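Local coordinates for protein Tetur07g02040 (Tetranychus urticae, PDB 6BDJ) that binds ferric iron and belongs to the intradiol ring-cleavage dioxygenases, so it probably opens catechol-type aromatic rings with molecular oxygen, at residues A[83-88]-A[129-134]; A[163-168]-A[188-193]. All coordinates share one frame; numbering follows the deposited sequence.

Contact 1: residues A[83-88]-A[129-134]; sequences AKVYIW and GTVTFE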
ATOM      1  N   ALA A  83      10.768   8.050  -9.876  1.00 65.25           N
ATOM      2  CA  ALA A  83      10.452   7.918  -8.448  1.00 63.22           C
ATOM      3  C   ALA A  83      10.351   6.427  -8.070  1.00 61.49           C
ATOM      4  O   ALA A  83       9.718   5.647  -8.792  1.00 61.50           O
ATOM      5  CB  ALA A  83       9.138   8.620  -8.121  1.00 61.90           C
ATOM      6  N   LYS A  84      10.988   6.039  -6.964  1.00 59.50           N
ATOM      7  CA  LYS A  84      10.879   4.681  -6.442  1.00 58.57           C
ATOM      8  C   LYS A  84       9.610   4.583  -5.618  1.00 55.22           C
ATOM      9  O   LYS A  84       9.441   5.333  -4.657  1.00 51.92           O
ATOM     10  CB  LYS A  84      12.086   4.311  -5.572  1.00 61.99           C
ATOM     11  CG  LYS A  84      13.237   3.705  -6.368  1.00 66.79           C
ATOM     12  CD  LYS A  84      14.571   3.828  -5.637  1.00 68.67           C
ATOM     13  CE  LYS A  84      14.610   2.961  -4.392  1.00 65.26           C
ATOM     14  NZ  LYS A  84      16.012   2.713  -3.961  1.00 64.20           N
ATOM     15  N   VAL A  85       8.716   3.671  -6.001  1.00 51.05           N
ATOM     16  CA  VAL A  85       7.501   3.406  -5.215  1.00 47.65           C
ATOM     17  C   VAL A  85       7.635   2.062  -4.536  1.00 44.17           C
ATOM     18  O   VAL A  85       7.817   1.054  -5.214  1.00 42.45           O
ATOM     19  CB  VAL A  85       6.267   3.330  -6.102  1.00 48.01           C
ATOM     20  CG1 VAL A  85       5.017   3.083  -5.258  1.00 47.05           C
ATOM     21  CG2 VAL A  85       6.141   4.598  -6.936  1.00 51.22           C
ATOM     22  N   TYR A  86       7.540   2.070  -3.213  1.00 40.54           N
ATOM     23  CA  TYR A  86       7.449   0.869  -2.436  1.00 39.83           C
ATOM     24  C   TYR A  86       6.024   0.591  -2.011  1.00 40.81           C
ATOM     25  O   TYR A  86       5.331   1.486  -1.562  1.00 41.25           O
ATOM     26  CB  TYR A  86       8.238   1.016  -1.151  1.00 39.81           C
ATOM     27  CG  TYR A  86       9.710   1.289  -1.274  1.00 41.62           C
ATOM     28  CD1 TYR A  86      10.165   2.555  -1.645  1.00 45.17           C
ATOM     29  CD2 TYR A  86      10.666   0.306  -0.983  1.00 41.61           C
ATOM     30  CE1 TYR A  86      11.512   2.843  -1.729  1.00 46.93           C
ATOM     31  CE2 TYR A  86      12.033   0.586  -1.074  1.00 43.59           C
ATOM     32  CZ  TYR A  86      12.441   1.870  -1.439  1.00 46.64           C
ATOM     33  OH  TYR A  86      13.769   2.226  -1.510  1.00 50.42           O
ATOM     34  N   ILE A  87       5.581  -0.653  -2.100  1.00 40.62           N
ATOM     35  CA  ILE A  87       4.382  -1.079  -1.386  1.00 41.52           C
ATOM     36  C   ILE A  87       4.678  -2.246  -0.481  1.00 40.89           C
ATOM     37  O   ILE A  87       5.638  -2.989  -0.680  1.00 42.53           O
ATOM     38  CB  ILE A  87       3.204  -1.393  -2.321  1.00 43.41           C
ATOM     39  CG1 ILE A  87       3.515  -2.554  -3.271  1.00 43.61           C
ATOM     40  CG2 ILE A  87       2.891  -0.164  -3.176  1.00 45.43           C
ATOM     41  CD1 ILE A  87       2.265  -3.014  -4.004  1.00 45.43           C
ATOM     42  N   TRP A  88       3.866  -2.353   0.558  1.00 41.70           N
ATOM     43  CA  TRP A  88       3.870  -3.506   1.424  1.00 41.13           C
ATOM     44  C   TRP A  88       2.514  -3.656   2.053  1.00 43.58           C
ATOM     45  O   TRP A  88       1.770  -2.677   2.262  1.00 40.62           O
ATOM     46  CB  TRP A  88       4.991  -3.466   2.483  1.00 41.21           C
ATOM     47  CG  TRP A  88       4.869  -2.368   3.577  1.00 42.04           C
ATOM     48  CD1 TRP A  88       4.612  -2.543   4.927  1.00 41.66           C
ATOM     49  CD2 TRP A  88       5.090  -0.973   3.404  1.00 40.48           C
ATOM     50  NE1 TRP A  88       4.649  -1.339   5.582  1.00 43.51           N
ATOM     51  CE2 TRP A  88       4.922  -0.354   4.677  1.00 42.65           C
ATOM     52  CE3 TRP A  88       5.380  -0.175   2.301  1.00 39.85           C
ATOM     53  CZ2 TRP A  88       5.055   1.030   4.863  1.00 42.25           C
ATOM     54  CZ3 TRP A  88       5.521   1.202   2.493  1.00 39.73           C
ATOM     55  CH2 TRP A  88       5.359   1.783   3.762  1.00 40.40           C
ATOM     56  N   GLY A 129       4.772   8.481 -15.383  1.00 85.52           N
ATOM     57  CA  GLY A 129       4.530   8.540 -13.924  1.00 80.66           C
ATOM     58  C   GLY A 129       3.822   7.313 -13.331  1.00 76.00           C
ATOM     59  O   GLY A 129       3.198   7.402 -12.264  1.00 69.38           O
ATOM     60  N   THR A 130       3.937   6.174 -14.020  1.00 75.21           N
ATOM     61  CA  THR A 130       3.165   4.968 -13.706  1.00 73.50           C
ATOM     62  C   THR A 130       4.061   3.821 -13.220  1.00 69.96           C
ATOM     63  O   THR A 130       5.168   3.618 -13.757  1.00 66.68           O
ATOM     64  CB  THR A 130       2.388   4.525 -14.966  1.00 79.05           C
ATOM     65  OG1 THR A 130       1.495   5.580 -15.375  1.00 81.77           O
ATOM     66  CG2 THR A 130       1.592   3.238 -14.724  1.00 79.00           C
ATOM     67  N   VAL A 131       3.579   3.104 -12.192  1.00 65.60           N
ATOM     68  CA  VAL A 131       4.056   1.748 -11.811  1.00 63.33           C
ATOM     69  C   VAL A 131       2.864   0.805 -11.696  1.00 63.43           C
ATOM     70  O   VAL A 131       1.756   1.248 -11.425  1.00 62.04           O
ATOM     71  CB  VAL A 131       4.803   1.705 -10.472  1.00 59.60           C
ATOM     72  CG1 VAL A 131       6.097   2.492 -10.557  1.00 61.29           C
ATOM     73  CG2 VAL A 131       3.933   2.224  -9.330  1.00 59.66           C
ATOM     74  N   THR A 132       3.104  -0.486 -11.889  1.00 65.02           N
ATOM     75  CA  THR A 132       2.081  -1.501 -11.718  1.00 66.33           C
ATOM     76  C   THR A 132       2.665  -2.642 -10.922  1.00 63.26           C
ATOM     77  O   THR A 132       3.784  -3.102 -11.191  1.00 61.74           O
ATOM     78  CB  THR A 132       1.535  -1.992 -13.068  1.00 72.75           C
ATOM     79  OG1 THR A 132       0.919  -0.886 -13.740  1.00 77.79           O
ATOM     80  CG2 THR A 132       0.485  -3.097 -12.880  1.00 74.12           C
ATOM     81  N   PHE A 133       1.907  -3.082  -9.920  1.00 60.37           N
ATOM     82  CA  PHE A 133       2.283  -4.224  -9.117  1.00 57.49           C
ATOM     83  C   PHE A 133       1.245  -5.331  -9.296  1.00 60.84           C
ATOM     84  O   PHE A 133       0.057  -5.060  -9.385  1.00 64.13           O
ATOM     85  CB  PHE A 133       2.320  -3.840  -7.649  1.00 56.14           C
ATOM     86  CG  PHE A 133       3.407  -2.888  -7.288  1.00 54.34           C
ATOM     87  CD1 PHE A 133       4.651  -3.354  -6.956  1.00 52.27           C
ATOM     88  CD2 PHE A 133       3.157  -1.529  -7.203  1.00 56.20           C
ATOM     89  CE1 PHE A 133       5.654  -2.484  -6.588  1.00 52.81           C
ATOM     90  CE2 PHE A 133       4.157  -0.641  -6.839  1.00 54.51           C
ATOM     91  CZ  PHE A 133       5.410  -1.119  -6.540  1.00 53.54           C
ATOM     92  N   GLU A 134       1.707  -6.574  -9.310  1.00 58.01           N
ATOM     93  CA  GLU A 134       0.829  -7.751  -9.307  1.00 60.07           C
ATOM     94  C   GLU A 134       0.854  -8.273  -7.896  1.00 57.22           C
ATOM     95  O   GLU A 134       1.879  -8.766  -7.437  1.00 54.93           O
ATOM     96  CB  GLU A 134       1.326  -8.819 -10.281  1.00 59.40           C
ATOM     97  CG  GLU A 134       1.416  -8.307 -11.713  1.00 62.97           C
ATOM     98  CD  GLU A 134       1.795  -9.384 -12.718  1.00 65.80           C
ATOM     99  OE1 GLU A 134       2.385 -10.411 -12.333  1.00 67.32           O
ATOM    100  OE2 GLU A 134       1.448  -9.216 -13.900  1.00 71.75           O
TER

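Contact 2: residues A[163-168]-A[188-193]; sequences QIFFDE and MKNEED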
ATOM      1  N   GLN A 163      -1.308   5.259   2.557  1.00 49.21           N
ATOM      2  CA  GLN A 163      -2.041   4.019   2.626  1.00 48.83           C
ATOM      3  C   GLN A 163      -3.144   4.048   1.600  1.00 51.30           C
ATOM      4  O   GLN A 163      -3.786   5.066   1.404  1.00 53.77           O
ATOM      5  CB  GLN A 163      -2.607   3.811   4.019  1.00 49.67           C
ATOM      6  CG  GLN A 163      -1.522   3.486   5.033  1.00 49.12           C
ATOM      7  CD  GLN A 163      -2.040   3.156   6.421  1.00 49.49           C
ATOM      8  OE1 GLN A 163      -3.188   2.717   6.587  1.00 49.39           O
ATOM      9  NE2 GLN A 163      -1.189   3.352   7.424  1.00 47.28           N
ATOM     10  N   ILE A 164      -3.340   2.902   0.960  1.00 52.84           N
ATOM     11  CA  ILE A 164      -4.357   2.689  -0.047  1.00 56.63           C
ATOM     12  C   ILE A 164      -5.517   1.964   0.628  1.00 58.71           C
ATOM     13  O   ILE A 164      -5.329   0.931   1.270  1.00 60.24           O
ATOM     14  CB  ILE A 164      -3.801   1.831  -1.191  1.00 59.47           C
ATOM     15  CG1 ILE A 164      -2.544   2.479  -1.777  1.00 59.30           C
ATOM     16  CG2 ILE A 164      -4.857   1.628  -2.266  1.00 62.40           C
ATOM     17  CD1 ILE A 164      -1.748   1.612  -2.721  1.00 60.04           C
ATOM     18  N   PHE A 165      -6.716   2.502   0.467  1.00 60.07           N
ATOM     19  CA  PHE A 165      -7.932   1.909   1.018  1.00 61.89           C
ATOM     20  C   PHE A 165      -8.822   1.394  -0.104  1.00 64.83           C
ATOM     21  O   PHE A 165      -8.615   1.697  -1.273  1.00 63.26           O
ATOM     22  CB  PHE A 165      -8.642   2.948   1.886  1.00 61.52           C
ATOM     23  CG  PHE A 165      -7.809   3.403   3.056  1.00 59.26           C
ATOM     24  CD1 PHE A 165      -7.664   2.593   4.162  1.00 58.96           C
ATOM     25  CD2 PHE A 165      -7.113   4.605   3.027  1.00 57.60           C
ATOM     26  CE1 PHE A 165      -6.869   2.973   5.240  1.00 58.34           C
ATOM     27  CE2 PHE A 165      -6.323   5.009   4.101  1.00 57.10           C
ATOM     28  CZ  PHE A 165      -6.215   4.197   5.223  1.00 58.43           C
ATOM     29  N   PHE A 166      -9.816   0.608   0.285  1.00 69.44           N
ATOM     30  CA  PHE A 166     -10.763  -0.017  -0.655  1.00 73.39           C
ATOM     31  C   PHE A 166     -12.180   0.451  -0.389  1.00 79.45           C
ATOM     32  O   PHE A 166     -12.549   0.756   0.768  1.00 79.67           O
ATOM     33  CB  PHE A 166     -10.651  -1.524  -0.560  1.00 72.17           C
ATOM     34  CG  PHE A 166      -9.284  -2.013  -0.917  1.00 66.85           C
ATOM     35  CD1 PHE A 166      -8.969  -2.284  -2.234  1.00 66.80           C
ATOM     36  CD2 PHE A 166      -8.282  -2.085   0.039  1.00 63.21           C
ATOM     37  CE1 PHE A 166      -7.689  -2.708  -2.599  1.00 64.68           C
ATOM     38  CE2 PHE A 166      -6.999  -2.493  -0.310  1.00 60.29           C
ATOM     39  CZ  PHE A 166      -6.706  -2.805  -1.639  1.00 60.84           C
ATOM     40  N   ASP A 167     -12.974   0.532  -1.461  1.00 84.75           N
ATOM     41  CA  ASP A 167     -14.375   0.945  -1.312  1.00 90.16           C
ATOM     42  C   ASP A 167     -15.097  -0.158  -0.552  1.00 93.54           C
ATOM     43  O   ASP A 167     -14.749  -1.340  -0.703  1.00 95.29           O
ATOM     44  CB  ASP A 167     -15.034   1.289  -2.663  1.00 92.87           C
ATOM     45  CG  ASP A 167     -15.255   0.071  -3.536  1.00 96.79           C
ATOM     46  OD1 ASP A 167     -14.261  -0.438  -4.098  1.00 96.08           O
ATOM     47  OD2 ASP A 167     -16.424  -0.389  -3.653  1.00101.08           O
ATOM     48  N   GLU A 168     -16.041   0.240   0.298  1.00 96.36           N
ATOM     49  CA  GLU A 168     -16.646  -0.659   1.285  1.00 98.78           C
ATOM     50  C   GLU A 168     -17.351  -1.826   0.613  1.00104.57           C
ATOM     51  O   GLU A 168     -17.285  -2.955   1.098  1.00105.42           O
ATOM     52  CB  GLU A 168     -17.635   0.108   2.158  1.00101.29           C
ATOM     53  N   MET A 188     -12.511  -4.354  11.324  1.00104.60           N
ATOM     54  CA  MET A 188     -12.733  -2.974  11.738  1.00105.83           C
ATOM     55  C   MET A 188     -13.165  -2.180  10.511  1.00101.98           C
ATOM     56  O   MET A 188     -12.552  -2.315   9.442  1.00 97.00           O
ATOM     57  CB  MET A 188     -11.474  -2.352  12.347  1.00107.46           C
ATOM     58  CG  MET A 188     -11.707  -0.912  12.773  1.00111.57           C
ATOM     59  SD  MET A 188     -10.204  -0.107  13.345  1.00113.46           S
ATOM     60  CE  MET A 188     -10.303  -0.426  15.102  1.00117.18           C
ATOM     61  N   LYS A 189     -14.232  -1.389  10.672  1.00101.09           N
ATOM     62  CA  LYS A 189     -14.744  -0.510   9.621  1.00 99.07           C
ATOM     63  C   LYS A 189     -13.794   0.620   9.292  1.00 90.06           C
ATOM     64  O   LYS A 189     -13.085   1.083  10.180  1.00 85.97           O
ATOM     65  CB  LYS A 189     -16.119   0.058  10.023  1.00104.30           C
ATOM     66  CG  LYS A 189     -17.307  -0.684   9.461  1.00110.26           C
ATOM     67  CD  LYS A 189     -17.648  -1.965  10.213  1.00114.52           C
ATOM     68  CE  LYS A 189     -18.877  -2.608   9.593  1.00119.83           C
ATOM     69  NZ  LYS A 189     -19.501  -3.640  10.470  1.00123.94           N
ATOM     70  N   ASN A 190     -13.803   1.063   8.034  1.00 85.49           N
ATOM     71  CA  ASN A 190     -13.045   2.262   7.615  1.00 80.78           C
ATOM     72  C   ASN A 190     -13.214   3.448   8.581  1.00 83.12           C
ATOM     73  O   ASN A 190     -12.246   4.056   9.026  1.00 78.06           O
ATOM     74  CB  ASN A 190     -13.491   2.711   6.217  1.00 79.21           C
ATOM     75  CG  ASN A 190     -12.725   2.032   5.098  1.00 77.09           C
ATOM     76  OD1 ASN A 190     -11.721   1.370   5.328  1.00 71.27           O
ATOM     77  ND2 ASN A 190     -13.192   2.197   3.874  1.00 77.81           N
ATOM     78  N   GLU A 191     -14.469   3.701   8.939  1.00 91.18           N
ATOM     79  CA  GLU A 191     -14.870   4.805   9.810  1.00 97.18           C
ATOM     80  C   GLU A 191     -14.511   4.595  11.287  1.00 97.60           C
ATOM     81  O   GLU A 191     -14.540   5.548  12.084  1.00 98.93           O
ATOM     82  CB  GLU A 191     -16.395   5.031   9.736  1.00105.61           C
ATOM     83  CG  GLU A 191     -16.965   5.509   8.400  1.00109.55           C
ATOM     84  CD  GLU A 191     -17.105   4.408   7.350  1.00112.04           C
ATOM     85  OE1 GLU A 191     -17.466   4.739   6.200  1.00116.09           O
ATOM     86  OE2 GLU A 191     -16.820   3.225   7.652  1.00110.25           O
ATOM     87  N   GLU A 192     -14.212   3.358  11.657  1.00 97.62           N
ATOM     88  CA  GLU A 192     -13.723   3.039  13.001  1.00 97.49           C
ATOM     89  C   GLU A 192     -12.213   3.192  13.096  1.00 91.64           C
ATOM     90  O   GLU A 192     -11.674   3.291  14.216  1.00 91.03           O
ATOM     91  CB  GLU A 192     -14.061   1.605  13.370  1.00102.07           C
ATOM     92  CG  GLU A 192     -15.523   1.216  13.314  1.00107.93           C
ATOM     93  CD  GLU A 192     -15.735  -0.267  13.603  1.00110.87           C
ATOM     94  OE1 GLU A 192     -14.793  -0.967  14.129  1.00109.24           O
ATOM     95  OE2 GLU A 192     -16.849  -0.756  13.264  1.00116.70           O
ATOM     96  N   ASP A 193     -11.542   3.181  11.929  1.00 85.14           N
ATOM     97  CA  ASP A 193     -10.098   3.220  11.842  1.00 77.73           C
ATOM     98  C   ASP A 193      -9.523   4.605  12.115  1.00 75.81           C
ATOM     99  O   ASP A 193      -9.881   5.588  11.436  1.00 75.93           O
ATOM    100  CB  ASP A 193      -9.653   2.751  10.463  1.00 78.00           C
ATOM    101  CG  ASP A 193      -8.153   2.517  10.385  1.00 75.75           C
ATOM    102  OD1 ASP A 193      -7.671   1.500  10.930  1.00 73.69           O
ATOM    103  OD2 ASP A 193      -7.474   3.353   9.766  1.00 71.53           O
TER

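Contact 1: residues A[83-88]-A[129-134]
Ile87 lays its side chain over one face of the Phe133 ring, the two reaching toward each other from facing strands. At CB the chain divides. The CG2 methyl drops to the ring rim, 3.9 Å from Phe133 CE2, while CG1 sits between the backbone N and the carbonyl carbon (chi1 62°) and runs over the ring, with Phe133 CD1 3.9 Å from Ile87 CG1. The extended second torsion then carries the tip across to the attachment side, where Ile87 CD1 is 3.5 Å from Phe133 CG. Its CH-pi contact with the face puts Ile87 CD1 3.7 Å from the centroid of the Phe133 ring, 23° off the normal. A branched aliphatic chain suits this place because CG1, CG2 and CD1 can all lie against a flat ring.

Strands 84-88 and 130-134 run in roughly the same direction, their axes 8.9 Å apart at a crossing angle of -27°. That spacing belongs to side-chain packing between layers, as in the beta-sandwich core of intradiol dioxygenases, and not to hydrogen-bonded neighbours; strand 84-88 pairs instead with strands 120-124 and 148-154. Its alternate residues face the other way, and there Trp88 stacks on the iron ligand His149.

Two residues earlier on the same face of the strand, Val85 meets both Val131 and Phe133. Its CG2, beside the backbone N, meets CG2 of Val131 at 4.0 Å, the two compact side chains meeting at an angle in the interior. Its CG1 touches the ring of Phe133 near CE2. The ring edge is met by backbone: Val85 O lies in the ring plane 3.5 Å from Phe133 CZ, where the slightly positive C-H rim can face a carbonyl oxygen.

Contact 2: residues A[163-168]-A[188-193]
Asn190 swings its amide beside its own backbone N (chi1 -88°), and a second torsion of -11° holds OD1 nearly eclipsed with CA, which sends ND2 outward to the backbone of Phe166. The resulting bond from Asn190 ND2 to Phe166 O is weak, 3.5 Å long, though fairly straight at 155°. Asparagine fits because its amide offers a donor and an acceptor at once: while ND2 reaches the carbonyl of Phe166, OD1 has its stronger partner in the hydroxyl of Thr145. With a firmer partner at OD1 and a weak one at ND2, the amide's orientation is probably settled.

Phe165 adds apolar cover beside this polar link. Its CD1 comes obliquely to within 4.4 Å of Asn190 OD1, and the same ring meets Phe196 edge-to-face.

The loop that presents Asn190 is tightly wound, with Glu192 N bonded to Lys189 O at 2.9 Å. It ends at Asp193, whose short carboxylate is well matched to its place: OD2 accepts from Phe196 N as the N-cap of helix 194-198, and OD1 forms a salt bridge with Arg144. On the other segment Asp167 is likewise an N-cap, where strand 157-166 gives way to helix 168-175. Each segment thus leads into a helix through an aspartate N-cap, beside the non-haem ferric site, Phe165 lying about 4 Å, side chain to side chain, from the iron ligand His147.

Overall arrangement
Contacts 1 and 2 reach the same sheet from opposite sides of the chain's centre, some 21 Å apart between their centres, and do not touch. Contact 1 is deep core, two strands joined mainly by aliphatic and aromatic side chains. Contact 2, although its two phenylalanines are buried, lies farther out, where a strand gives way to loop and helix; Asn190 is partly exposed, and a weak amide-to-carbonyl bond replaces hydrocarbon packing. Strand 148-154 links them, lying between strands 84-88 and 157-166 in the sheet and carrying the iron ligand His149.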